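Local coordinates for protein putative amidohydrolase/peptidase (Burkholderia cenocepacia, PDB 4WJB) that probably hydrolyses carbon-nitrogen bonds as a zinc-dependent amidohydrolase of the peptidase M20 family, at residues R23-A26 with S27-R30; L57-Q60 with W61-A65; Q206-I209 with L210-G214; R346-D349 with T350-A354; E399-T402 with P403-T407. All blocks are in the same frame, centred on the assembly; numbering follows the deposited sequence. Where two conformers were deposited one is given.

Contact 1: R23-A26 with S27-R30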
loop_
_atom_site.group_PDB
_atom_site.type_symbol
_atom_site.label_atom_id
_atom_site.label_comp_id
_atom_site.label_asym_id
_atom_site.label_seq_id
_atom_site.Cartn_x
_atom_site.Cartn_y
_atom_site.Cartn_z
ATOM N N ARG A 23 -5.882 30.471 -39.475
ATOM C CA ARG A 23 -6.567 29.412 -40.217
ATOM C C ARG A 23 -6.441 28.081 -39.483
ATOM O O ARG A 23 -7.426 27.359 -39.292
ATOM C CB ARG A 23 -5.996 29.303 -41.637
ATOM C CG ARG A 23 -6.668 28.275 -42.530
ATOM C CD ARG A 23 -6.179 28.414 -43.970
ATOM N NE ARG A 23 -4.744 28.160 -44.096
ATOM C CZ ARG A 23 -4.006 28.517 -45.145
ATOM N NH1 ARG A 23 -4.560 29.159 -46.173
ATOM N NH2 ARG A 23 -2.708 28.241 -45.163
ATOM N N LEU A 24 -5.220 27.759 -39.068
ATOM C CA LEU A 24 -4.977 26.542 -38.308
ATOM C C LEU A 24 -5.787 26.539 -37.015
ATOM O O LEU A 24 -6.361 25.517 -36.638
ATOM C CB LEU A 24 -3.490 26.396 -37.996
ATOM C CG LEU A 24 -3.127 25.336 -36.954
ATOM C CD1 LEU A 24 -3.322 23.933 -37.513
ATOM C CD2 LEU A 24 -1.705 25.535 -36.488
ATOM N N TRP A 25 -5.841 27.686 -36.343
ATOM C CA TRP A 25 -6.567 27.786 -35.078
ATOM C C TRP A 25 -8.060 27.598 -35.298
ATOM O O TRP A 25 -8.731 26.928 -34.520
ATOM C CB TRP A 25 -6.309 29.129 -34.401
ATOM C CG TRP A 25 -6.841 29.192 -33.006
ATOM C CD1 TRP A 25 -7.997 29.786 -32.589
ATOM C CD2 TRP A 25 -6.237 28.622 -31.839
ATOM N NE1 TRP A 25 -8.146 29.627 -31.226
ATOM C CE2 TRP A 25 -7.076 28.915 -30.744
ATOM C CE3 TRP A 25 -5.064 27.897 -31.612
ATOM C CZ2 TRP A 25 -6.784 28.508 -29.449
ATOM C CZ3 TRP A 25 -4.773 27.491 -30.319
ATOM C CH2 TRP A 25 -5.631 27.797 -29.256
ATOM N N ALA A 26 -8.572 28.190 -36.373
ATOM C CA ALA A 26 -9.979 28.045 -36.719
ATOM C C ALA A 26 -10.332 26.575 -36.970
ATOM O O ALA A 26 -11.401 26.113 -36.565
ATOM C CB ALA A 26 -10.315 28.899 -37.937
ATOM N N SER A 27 -9.432 25.840 -37.617
ATOM C CA SER A 27 -9.685 24.434 -37.911
ATOM C C SER A 27 -9.712 23.606 -36.620
ATOM O O SER A 27 -10.483 22.655 -36.499
ATOM C CB SER A 27 -8.641 23.878 -38.890
ATOM O OG SER A 27 -7.394 23.634 -38.258
ATOM N N LEU A 28 -8.883 23.982 -35.653
ATOM C CA LEU A 28 -8.858 23.302 -34.355
ATOM C C LEU A 28 -10.127 23.587 -33.546
ATOM O O LEU A 28 -10.698 22.683 -32.928
ATOM C CB LEU A 28 -7.615 23.716 -33.561
ATOM C CG LEU A 28 -6.296 23.154 -34.101
ATOM C CD1 LEU A 28 -5.101 23.925 -33.549
ATOM C CD2 LEU A 28 -6.178 21.673 -33.773
ATOM N N GLU A 29 -10.564 24.842 -33.549
ATOM C CA GLU A 29 -11.803 25.215 -32.868
ATOM C C GLU A 29 -13.003 24.482 -33.471
ATOM O O GLU A 29 -13.866 23.985 -32.750
ATOM C CB GLU A 29 -12.022 26.731 -32.933
ATOM C CG GLU A 29 -10.996 27.552 -32.158
ATOM C CD GLU A 29 -11.122 27.392 -30.653
ATOM O OE1 GLU A 29 -12.088 27.936 -30.078
ATOM O OE2 GLU A 29 -10.256 26.722 -30.046
ATOM N N ARG A 30 -13.042 24.406 -34.799
ATOM C CA ARG A 30 -14.145 23.757 -35.506
ATOM C C ARG A 30 -14.191 22.254 -35.235
ATOM O O ARG A 30 -15.253 21.687 -34.966
ATOM C CB ARG A 30 -14.034 24.020 -37.011
ATOM C CG ARG A 30 -14.984 23.198 -37.871
ATOM C CD ARG A 30 -16.442 23.551 -37.603
ATOM N NE ARG A 30 -17.336 22.821 -38.500
ATOM C CZ ARG A 30 -17.881 21.639 -38.220
ATOM N NH1 ARG A 30 -17.628 21.047 -37.059
ATOM N NH2 ARG A 30 -18.680 21.049 -39.099
#
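S27, L28, E29 and R30 each give their backbone N-H to the carbonyl oxygen four residues back, on R23, L24, W25 and A26, so the eight residues form two turns of the helix 21-31. The straightest of these bonds runs from E29 N to W25 O, at 2.9 Å and 165°.

L24 O is gripped twice. L28 N reaches it at 3.1 Å, and the hydroxyl S27 OG donates to it at 2.7 Å, both from the same face of the carbonyl plane. S27 OG is placed for this by a first torsion of 76°, which sets it between its own backbone N and carbonyl carbon. The buried hydroxyl is thus satisfied within its own helix.

W25 and E29 meet one turn apart. The E29 chain bends at its second torsion and passes beside the indole. E29 CG lies 3.6 Å from W25 NE1, and the carboxylate and ring planes are almost parallel, 3° apart. E29 OE2 stays 3.8 Å from W25 NE1, so this is a packing contact. L28 CD1 touches L24 CG at 4.2 Å and approaches the benzene side of W25 obliquely.

The helix is wedged between others. R23 forms salt bridges with D124 and E117 of the helix 109-124, and S27 and L28 pack on L113 of that helix. W25 leans on P403 and A406 of the helix 403-421, and also on Y106. S27 and R30 touch W61 of the helix 49-64.

Contact 2: L57-Q60 with W61-A65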
loop_
_atom_site.group_PDB
_atom_site.type_symbol
_atom_site.label_atom_id
_atom_site.label_comp_id
_atom_site.label_asym_id
_atom_site.label_seq_id
_atom_site.Cartn_x
_atom_site.Cartn_y
_atom_site.Cartn_z
ATOM N N LEU A 57 -15.012 15.202 -42.138
ATOM C CA LEU A 57 -14.665 16.617 -42.234
ATOM C C LEU A 57 -13.227 16.795 -42.718
ATOM O O LEU A 57 -12.949 17.649 -43.558
ATOM C CB LEU A 57 -14.860 17.314 -40.885
ATOM C CG LEU A 57 -14.762 18.838 -40.896
ATOM C CD1 LEU A 57 -15.770 19.401 -41.878
ATOM C CD2 LEU A 57 -15.014 19.401 -39.505
ATOM N N PHE A 58 -12.317 15.984 -42.190
ATOM C CA PHE A 58 -10.930 16.023 -42.639
ATOM C C PHE A 58 -10.842 15.672 -44.119
ATOM O O PHE A 58 -10.146 16.330 -44.895
ATOM C CB PHE A 58 -10.062 15.061 -41.820
ATOM C CG PHE A 58 -8.687 14.866 -42.388
ATOM C CD1 PHE A 58 -7.699 15.805 -42.168
ATOM C CD2 PHE A 58 -8.391 13.752 -43.163
ATOM C CE1 PHE A 58 -6.425 15.636 -42.704
ATOM C CE2 PHE A 58 -7.125 13.577 -43.698
ATOM C CZ PHE A 58 -6.141 14.523 -43.465
ATOM N N VAL A 59 -11.554 14.620 -44.497
ATOM C CA VAL A 59 -11.561 14.156 -45.867
ATOM C C VAL A 59 -12.101 15.258 -46.778
ATOM O O VAL A 59 -11.545 15.513 -47.846
ATOM C CB VAL A 59 -12.387 12.863 -46.009
ATOM C CG1 VAL A 59 -12.852 12.661 -47.447
ATOM C CG2 VAL A 59 -11.566 11.674 -45.537
ATOM N N GLN A 60 -13.174 15.919 -46.352
ATOM C CA GLN A 60 -13.742 17.007 -47.141
ATOM C C GLN A 60 -12.738 18.149 -47.301
ATOM O O GLN A 60 -12.541 18.651 -48.407
ATOM C CB GLN A 60 -15.039 17.526 -46.510
ATOM C CG GLN A 60 -15.641 18.746 -47.218
ATOM C CD GLN A 60 -16.167 18.437 -48.615
ATOM O OE1 GLN A 60 -16.542 17.303 -48.915
ATOM N NE2 GLN A 60 -16.198 19.457 -49.478
ATOM N N TRP A 61 -12.092 18.547 -46.207
ATOM C CA TRP A 61 -11.120 19.639 -46.269
ATOM C C TRP A 61 -9.905 19.286 -47.127
ATOM O O TRP A 61 -9.387 20.128 -47.873
ATOM C CB TRP A 61 -10.663 20.034 -44.866
ATOM C CG TRP A 61 -11.709 20.745 -44.060
ATOM C CD1 TRP A 61 -12.888 21.269 -44.513
ATOM C CD2 TRP A 61 -11.669 21.003 -42.651
ATOM N NE1 TRP A 61 -13.578 21.843 -43.471
ATOM C CE2 TRP A 61 -12.851 21.689 -42.318
ATOM C CE3 TRP A 61 -10.743 20.719 -41.640
ATOM C CZ2 TRP A 61 -13.135 22.098 -41.013
ATOM C CZ3 TRP A 61 -11.027 21.129 -40.342
ATOM C CH2 TRP A 61 -12.213 21.808 -40.043
ATOM N N ALA A 62 -9.462 18.037 -47.026
ATOM C CA ALA A 62 -8.313 17.561 -47.792
ATOM C C ALA A 62 -8.580 17.601 -49.299
ATOM O O ALA A 62 -7.717 18.018 -50.086
ATOM C CB ALA A 62 -7.947 16.158 -47.367
ATOM N N ARG A 63 -9.769 17.159 -49.697
ATOM C CA ARG A 63 -10.147 17.165 -51.107
ATOM C C ARG A 63 -10.269 18.591 -51.623
ATOM O O ARG A 63 -9.810 18.899 -52.723
ATOM C CB ARG A 63 -11.457 16.399 -51.315
ATOM C CG ARG A 63 -11.292 14.886 -51.252
ATOM C CD ARG A 63 -12.635 14.176 -51.189
ATOM N NE ARG A 63 -12.497 12.728 -51.335
ATOM C CZ ARG A 63 -13.461 11.858 -51.053
ATOM N NH1 ARG A 63 -14.627 12.288 -50.594
ATOM N NH2 ARG A 63 -13.257 10.561 -51.222
ATOM N N GLU A 64 -10.877 19.462 -50.823
ATOM C CA GLU A 64 -10.997 20.874 -51.178
ATOM C C GLU A 64 -9.623 21.523 -51.344
ATOM O O GLU A 64 -9.476 22.505 -52.075
ATOM C CB GLU A 64 -11.816 21.622 -50.122
ATOM C CG GLU A 64 -13.293 21.246 -50.117
ATOM C CD GLU A 64 -14.046 21.795 -48.917
ATOM O OE1 GLU A 64 -13.436 22.507 -48.093
ATOM O OE2 GLU A 64 -15.260 21.518 -48.803
ATOM N N ALA A 65 -8.621 20.960 -50.672
ATOM C CA ALA A 65 -7.246 21.429 -50.798
ATOM C C ALA A 65 -6.483 20.664 -51.884
ATOM O O ALA A 65 -5.257 20.750 -51.973
ATOM C CB ALA A 65 -6.525 21.316 -49.463
HETATM O O HOH W 1 -15.410 14.867 -49.339
#
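L57 lies over one face of the W61 indole, one helical turn away. L57 CG sits 3.8 Å from the centroid of the six-membered ring of W61, 20° off the ring normal, which makes a CH-pi contact. The two methyls extend the cover: L57 CD1 reaches W61 NE1 at 3.6 Å, and L57 CD2 reaches W61 CZ2 at the same distance. L57 O also lies over the ring face, 3.4 Å from W61 CG. The indole is turned back over this turn because its CG is anti to the carbonyl carbon (chi1 -71°).

V59 and R63 run side by side. V59 CG1 covers one face of the guanidinium and lies 3.6 Å from R63 NH1. In the conformer described, a water joins R63 NH1 to Q60 OE1. The Q60 amide is doubtful, as it has two conformers and its NE2 lies too close to E64 OE2 to be reliable.

The backbone bonds from W61, A62, R63 and E64 back to L57, F58, V59 and Q60 hold these pairs in place. R120 makes a cation-pi contact with W61. These are i to i+4 side-chain pairs of an amphipathic helix, the last turns of helix 49-64. F58, V59 and A62 face strands 77-81 and 133-138, and W61 faces helices 21-31 and 109-124.

Contact 3: Q206-I209 with L210-G214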
loop_
_atom_site.group_PDB
_atom_site.type_symbol
_atom_site.label_atom_id
_atom_site.label_comp_id
_atom_site.label_asym_id
_atom_site.label_seq_id
_atom_site.Cartn_x
_atom_site.Cartn_y
_atom_site.Cartn_z
ATOM N N GLN A 206 2.465 16.650 -23.668
ATOM C CA GLN A 206 1.790 15.881 -22.611
ATOM C C GLN A 206 2.663 15.842 -21.358
ATOM O O GLN A 206 2.634 14.887 -20.573
ATOM C CB GLN A 206 1.439 14.459 -23.071
ATOM C CG GLN A 206 0.561 14.395 -24.323
ATOM C CD GLN A 206 0.174 12.970 -24.699
ATOM O OE1 GLN A 206 1.033 12.096 -24.822
ATOM N NE2 GLN A 206 -1.128 12.729 -24.880
ATOM N N GLY A 207 3.436 16.909 -21.181
ATOM C CA GLY A 207 4.327 17.059 -20.046
ATOM C C GLY A 207 4.707 18.521 -19.939
ATOM O O GLY A 207 4.366 19.313 -20.820
ATOM N N ALA A 208 5.420 18.875 -18.875
ATOM C CA ALA A 208 5.691 20.272 -18.548
ATOM C C ALA A 208 7.138 20.688 -18.811
ATOM O O ALA A 208 7.567 21.755 -18.375
ATOM C CB ALA A 208 5.341 20.533 -17.082
ATOM N N ILE A 209 7.893 19.853 -19.515
ATOM C CA ILE A 209 9.309 20.139 -19.737
ATOM C C ILE A 209 9.515 21.379 -20.613
ATOM O O ILE A 209 10.301 22.265 -20.273
ATOM C CB ILE A 209 10.027 18.932 -20.372
ATOM C CG1 ILE A 209 10.070 17.771 -19.372
ATOM C CG2 ILE A 209 11.429 19.317 -20.834
ATOM C CD1 ILE A 209 10.756 16.528 -19.888
ATOM N N LEU A 210 8.800 21.445 -21.731
ATOM C CA LEU A 210 8.929 22.581 -22.638
ATOM C C LEU A 210 8.409 23.848 -21.977
ATOM O O LEU A 210 9.057 24.897 -22.030
ATOM C CB LEU A 210 8.185 22.321 -23.953
ATOM C CG LEU A 210 8.793 21.242 -24.850
ATOM C CD1 LEU A 210 8.000 21.087 -26.148
ATOM C CD2 LEU A 210 10.256 21.562 -25.143
ATOM N N GLU A 211 7.249 23.739 -21.335
ATOM C CA GLU A 211 6.610 24.892 -20.715
ATOM C C GLU A 211 7.483 25.506 -19.630
ATOM O O GLU A 211 7.629 26.725 -19.561
ATOM C CB GLU A 211 5.254 24.503 -20.126
ATOM C CG GLU A 211 4.464 25.676 -19.576
ATOM C CD GLU A 211 3.332 25.238 -18.667
ATOM O OE1 GLU A 211 3.469 24.176 -18.021
ATOM O OE2 GLU A 211 2.310 25.953 -18.596
ATOM N N ARG A 212 8.073 24.664 -18.792
ATOM C CA ARG A 212 8.866 25.160 -17.672
ATOM C C ARG A 212 10.243 25.643 -18.117
ATOM O O ARG A 212 10.846 26.493 -17.469
ATOM C CB ARG A 212 9.015 24.081 -16.600
ATOM C CG ARG A 212 7.715 23.717 -15.918
ATOM C CD ARG A 212 7.955 22.844 -14.703
ATOM N NE ARG A 212 6.702 22.432 -14.085
ATOM C CZ ARG A 212 6.624 21.805 -12.916
ATOM N NH1 ARG A 212 7.727 21.530 -12.235
ATOM N NH2 ARG A 212 5.443 21.462 -12.423
ATOM N N ALA A 213 10.743 25.098 -19.218
ATOM C CA ALA A 213 12.046 25.509 -19.720
ATOM C C ALA A 213 11.918 26.767 -20.571
ATOM O O ALA A 213 12.912 27.416 -20.887
ATOM C CB ALA A 213 12.689 24.390 -20.511
ATOM N N GLY A 214 10.686 27.110 -20.928
ATOM C CA GLY A 214 10.426 28.284 -21.742
ATOM C C GLY A 214 10.851 28.081 -23.183
ATOM O O GLY A 214 11.273 29.022 -23.859
HETATM O O HOH W 2 5.405 21.436 -21.851
#
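The short helix 209-213 starts at A208, which occupies the N-cap position, and ends in a Schellman motif at G214. A208 meets R212 across its first turn. A208 O accepts from R212 N at 3.0 Å and 155°, and I209 O accepts from A213 N at 3.1 Å with a more bent angle of 141°.

The R212 side chain folds back over the A208 carbonyl. With its CG anti to the carbonyl carbon (chi1 -66°), R212 CG comes within 3.1 Å of A208 O. From there the chain is extended, and R212 NE passes 3.8 Å from A208 CB. The guanidinium then forms a cation-pi contact with F247 of the second subunit, which also packs on A208 and I209.

A water bridges the first turn on another side. It donates to G207 O at 2.6 Å and accepts from E211 N at 3.0 Å, so this early N-H of the helix is satisfied through solvent. The N-H groups of I209 and L210 are instead taken by the carboxylate of E205. The E211 carboxylate accepts from D391 N. I209 and L210 pack on M363 of the strand 362-367.

At the far end, G214 has positive phi and ends the helix. Its N points to E211 O in a weak 3.4 Å bond, while K215 N turns back to L210 O. This pairing is the signature of a Schellman C-cap, here closing a short helix of little more than one turn that follows the strand carrying the zinc ligand H203.

Contact 4: R346-D349 with T350-A354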
loop_
_atom_site.group_PDB
_atom_site.type_symbol
_atom_site.label_atom_id
_atom_site.label_comp_id
_atom_site.label_asym_id
_atom_site.label_seq_id
_atom_site.Cartn_x
_atom_site.Cartn_y
_atom_site.Cartn_z
ATOM N N ARG A 346 18.418 11.974 -39.450
ATOM C CA ARG A 346 18.118 12.950 -40.491
ATOM C C ARG A 346 16.805 13.687 -40.220
ATOM O O ARG A 346 16.688 14.880 -40.499
ATOM C CB ARG A 346 18.072 12.273 -41.868
ATOM C CG ARG A 346 19.439 11.822 -42.378
ATOM C CD ARG A 346 19.354 11.213 -43.773
ATOM N NE ARG A 346 18.797 12.146 -44.750
ATOM C CZ ARG A 346 19.508 13.055 -45.410
ATOM N NH1 ARG A 346 20.814 13.163 -45.204
ATOM N NH2 ARG A 346 18.914 13.860 -46.280
ATOM N N CYS A 347 15.821 12.978 -39.675
ATOM C CA CYS A 347 14.543 13.600 -39.336
ATOM C C CYS A 347 14.689 14.540 -38.150
ATOM O O CYS A 347 14.124 15.636 -38.140
ATOM C CB CYS A 347 13.484 12.539 -39.034
ATOM S SG CYS A 347 12.909 11.667 -40.498
ATOM N N ILE A 348 15.452 14.096 -37.156
ATOM C CA ILE A 348 15.734 14.888 -35.969
ATOM C C ILE A 348 16.441 16.184 -36.333
ATOM O O ILE A 348 16.017 17.265 -35.923
ATOM C CB ILE A 348 16.604 14.104 -34.969
ATOM C CG1 ILE A 348 15.825 12.912 -34.406
ATOM C CG2 ILE A 348 17.098 15.017 -33.867
ATOM C CD1 ILE A 348 16.687 11.945 -33.608
ATOM N N ASP A 349 17.517 16.068 -37.106
ATOM C CA ASP A 349 18.257 17.237 -37.575
ATOM C C ASP A 349 17.391 18.161 -38.425
ATOM O O ASP A 349 17.505 19.382 -38.337
ATOM C CB ASP A 349 19.495 16.810 -38.372
ATOM C CG ASP A 349 20.508 16.073 -37.514
ATOM O OD1 ASP A 349 20.295 15.984 -36.286
ATOM O OD2 ASP A 349 21.521 15.593 -38.065
ATOM N N THR A 350 16.525 17.578 -39.244
ATOM C CA THR A 350 15.634 18.372 -40.089
ATOM C C THR A 350 14.701 19.222 -39.230
ATOM O O THR A 350 14.489 20.404 -39.505
ATOM C CB THR A 350 14.807 17.477 -41.029
ATOM O OG1 THR A 350 15.692 16.790 -41.924
ATOM C CG2 THR A 350 13.818 18.305 -41.835
ATOM N N VAL A 351 14.165 18.614 -38.177
ATOM C CA VAL A 351 13.300 19.316 -37.236
ATOM C C VAL A 351 14.047 20.444 -36.523
ATOM O O VAL A 351 13.571 21.581 -36.472
ATOM C CB VAL A 351 12.718 18.346 -36.179
ATOM C CG1 VAL A 351 12.082 19.119 -35.026
ATOM C CG2 VAL A 351 11.715 17.400 -36.821
ATOM N N ARG A 352 15.220 20.128 -35.981
ATOM C CA ARG A 352 16.011 21.126 -35.270
ATOM C C ARG A 352 16.388 22.280 -36.196
ATOM O O ARG A 352 16.272 23.447 -35.824
ATOM C CB ARG A 352 17.270 20.499 -34.671
ATOM C CG ARG A 352 18.032 21.443 -33.759
ATOM C CD ARG A 352 19.308 20.812 -33.216
ATOM N NE ARG A 352 19.050 19.626 -32.404
ATOM C CZ ARG A 352 19.274 18.380 -32.810
ATOM N NH1 ARG A 352 19.759 18.153 -34.024
ATOM N NH2 ARG A 352 19.015 17.361 -32.002
ATOM N N ASP A 353 16.832 21.951 -37.404
ATOM C CA ASP A 353 17.200 22.972 -38.376
ATOM C C ASP A 353 16.011 23.863 -38.708
ATOM O O ASP A 353 16.161 25.070 -38.876
ATOM C CB ASP A 353 17.753 22.333 -39.652
ATOM C CG ASP A 353 19.101 21.665 -39.432
ATOM O OD1 ASP A 353 19.733 21.925 -38.385
ATOM O OD2 ASP A 353 19.529 20.883 -40.307
ATOM N N ALA A 354 14.824 23.269 -38.791
ATOM C CA ALA A 354 13.618 24.036 -39.078
ATOM C C ALA A 354 13.344 25.055 -37.971
ATOM O O ALA A 354 13.164 26.243 -38.247
ATOM C CB ALA A 354 12.424 23.108 -39.262
#
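T350 has its OG1 beside the backbone N and anti to the carbonyl carbon (chi1 -63°), which turns the hydroxyl back toward R346. R352 takes the other course. Its CG is anti to the backbone N, and the chain bends at chi3, which brings the guanidinium round beside D349 and I348.

T350 OG1 donates to R346 O at 2.6 Å. T350 N donates to the same oxygen at 3.0 Å, and the two reach it from opposite faces of the carbonyl plane. R346 O thus takes two donors from one residue.

D349 and R352 form a salt bridge one turn apart. D349 OD1 lies 3.2 Å from R352 NH1, near the guanidinium plane and at its edge. The bond is bent, at 141°. R352 NH1 stands above the carboxylate plane, and the two flat groups are turned 56° against each other. I348 lies alongside, with its CG2 3.6 Å from R352 NH2. R352 NH2 has its own acidic partner, D364 of the strand 362-367, so the guanidinium bridges two carboxylates. R346 is paired with E423.

The ion pair lies on the side next to strands 217-234 and 362-367. A threonine hydroxyl bonded to the carbonyl four residues back is a familiar feature of helices. Helix 345-357 packs here on strands 198-204 and 217-234 and on the helix 403-421.

Contact 5: E399-T402 with P403-T407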
loop_
_atom_site.group_PDB
_atom_site.type_symbol
_atom_site.label_atom_id
_atom_site.label_comp_id
_atom_site.label_asym_id
_atom_site.label_seq_id
_atom_site.Cartn_x
_atom_site.Cartn_y
_atom_site.Cartn_z
ATOM N N GLU A 399 -6.873 20.388 -21.015
ATOM C CA GLU A 399 -5.649 20.392 -21.814
ATOM C C GLU A 399 -5.642 21.546 -22.815
ATOM O O GLU A 399 -6.622 21.756 -23.528
ATOM C CB GLU A 399 -5.511 19.056 -22.539
ATOM C CG GLU A 399 -4.597 19.060 -23.736
ATOM C CD GLU A 399 -4.817 17.842 -24.611
ATOM O OE1 GLU A 399 -4.599 16.707 -24.124
ATOM O OE2 GLU A 399 -5.228 18.021 -25.776
ATOM N N ALA A 400 -4.543 22.294 -22.868
ATOM C CA ALA A 400 -4.520 23.509 -23.674
ATOM C C ALA A 400 -3.143 23.877 -24.222
ATOM O O ALA A 400 -2.116 23.651 -23.578
ATOM C CB ALA A 400 -5.073 24.674 -22.857
ATOM N N ILE A 401 -3.147 24.446 -25.425
ATOM C CA ILE A 401 -1.988 25.137 -25.974
ATOM C C ILE A 401 -2.402 26.552 -26.374
ATOM O O ILE A 401 -3.590 26.846 -26.510
ATOM C CB ILE A 401 -1.395 24.403 -27.192
ATOM C CG1 ILE A 401 -2.386 24.425 -28.367
ATOM C CG2 ILE A 401 -0.986 22.977 -26.813
ATOM C CD1 ILE A 401 -1.915 23.668 -29.578
ATOM N N THR A 402 -1.421 27.430 -26.547
ATOM C CA THR A 402 -1.681 28.782 -27.020
ATOM C C THR A 402 -1.666 28.817 -28.552
ATOM O O THR A 402 -1.054 27.958 -29.185
ATOM C CB THR A 402 -0.637 29.769 -26.483
ATOM O OG1 THR A 402 0.622 29.504 -27.110
ATOM C CG2 THR A 402 -0.493 29.635 -24.959
ATOM N N PRO A 403 -2.342 29.808 -29.153
ATOM C CA PRO A 403 -2.230 30.016 -30.601
ATOM C C PRO A 403 -0.775 30.124 -31.074
ATOM O O PRO A 403 -0.421 29.578 -32.117
ATOM C CB PRO A 403 -2.976 31.332 -30.819
ATOM C CG PRO A 403 -3.996 31.356 -29.731
ATOM C CD PRO A 403 -3.346 30.702 -28.544
ATOM N N GLU A 404 0.052 30.816 -30.300
ATOM C CA GLU A 404 1.465 30.985 -30.629
ATOM C C GLU A 404 2.179 29.640 -30.748
ATOM O O GLU A 404 2.877 29.385 -31.732
ATOM C CB GLU A 404 2.154 31.861 -29.576
ATOM C CG GLU A 404 1.778 33.339 -29.652
ATOM C CD GLU A 404 0.301 33.594 -29.381
ATOM O OE1 GLU A 404 -0.305 32.832 -28.596
ATOM O OE2 GLU A 404 -0.259 34.546 -29.965
ATOM N N TRP A 405 1.989 28.778 -29.752
ATOM C CA TRP A 405 2.558 27.435 -29.777
ATOM C C TRP A 405 2.001 26.612 -30.936
ATOM O O TRP A 405 2.746 25.901 -31.609
ATOM C CB TRP A 405 2.283 26.699 -28.460
ATOM C CG TRP A 405 2.916 27.326 -27.261
ATOM C CD1 TRP A 405 3.889 28.282 -27.243
ATOM C CD2 TRP A 405 2.606 27.041 -25.895
ATOM N NE1 TRP A 405 4.210 28.608 -25.943
ATOM C CE2 TRP A 405 3.430 27.862 -25.096
ATOM C CE3 TRP A 405 1.711 26.170 -25.268
ATOM C CZ2 TRP A 405 3.388 27.834 -23.703
ATOM C CZ3 TRP A 405 1.667 26.145 -23.883
ATOM C CH2 TRP A 405 2.501 26.972 -23.115
ATOM N N ALA A 406 0.692 26.690 -31.149
ATOM C CA ALA A 406 0.056 25.933 -32.226
ATOM C C ALA A 406 0.666 26.299 -33.575
ATOM O O ALA A 406 1.009 25.425 -34.369
ATOM C CB ALA A 406 -1.441 26.174 -32.240
ATOM N N THR A 407 0.810 27.601 -33.810
ATOM C CA THR A 407 1.386 28.120 -35.046
ATOM C C THR A 407 2.850 27.712 -35.215
ATOM O O THR A 407 3.283 27.355 -36.313
ATOM C CB THR A 407 1.272 29.662 -35.098
ATOM O OG1 THR A 407 -0.111 30.038 -35.078
ATOM C CG2 THR A 407 1.928 30.215 -36.354
#
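Two hydrogen bonds tie T402 to the first turn of the helix 403-421, and T402 is its N-cap. T402 OG1 accepts from W405 N at 3.1 Å and 169°, the capping bond. With chi1 at 70° the hydroxyl turns in over the first helical turn. T402 O accepts from A406 N at 2.9 Å. P403 follows the cap as the first helical residue, where its lack of an N-H costs no helical bond.

The second kind of contact is with the indole face. T402 OG1 lies 3.2 Å from W405 CG, over the ring and toward its rim. T402 CG2 sits over the six-membered ring as a CH-pi contact, 4.0 Å from its centroid and 8° off the normal. One side chain thus caps the helix and covers the ring of the residue it caps.

Apolar contacts come from I401. Its CD1 meets A406 CB at 3.7 Å, and its CB lies 4.1 Å from W405 CE3. I401 CA approaches the same ring obliquely.

E399, upstream of the cap, accepts from the backbone N-H of D107, a zinc ligand, and of Y106, so the loop reaches the metal site. I401 packs on I204 of the strand 198-204 and on Y106. W405 touches P388, just past the strand 382-387, and T407 touches V19, ahead of the helix 21-31. A406 O accepts from Y110 of the helix 109-124.

All five contacts are local and follow one another in series along the chain, so none nests in or crosses another and none closes a long loop. Contacts 1 and 2 lie in the consecutive helices 21-31 and 49-64, which touch where R30 meets L57. Contact 3 follows the strand 198-204, contact 4 lies on the helix 345-357, and contact 5 begins the last helix. Contact 5 links two others: I401, T402 and P403 pack against W25 of contact 1, and W405 touches E211 of contact 3. The N-terminal helix is thereby joined to the C-terminal one. Contact 4 touches none of the other four directly.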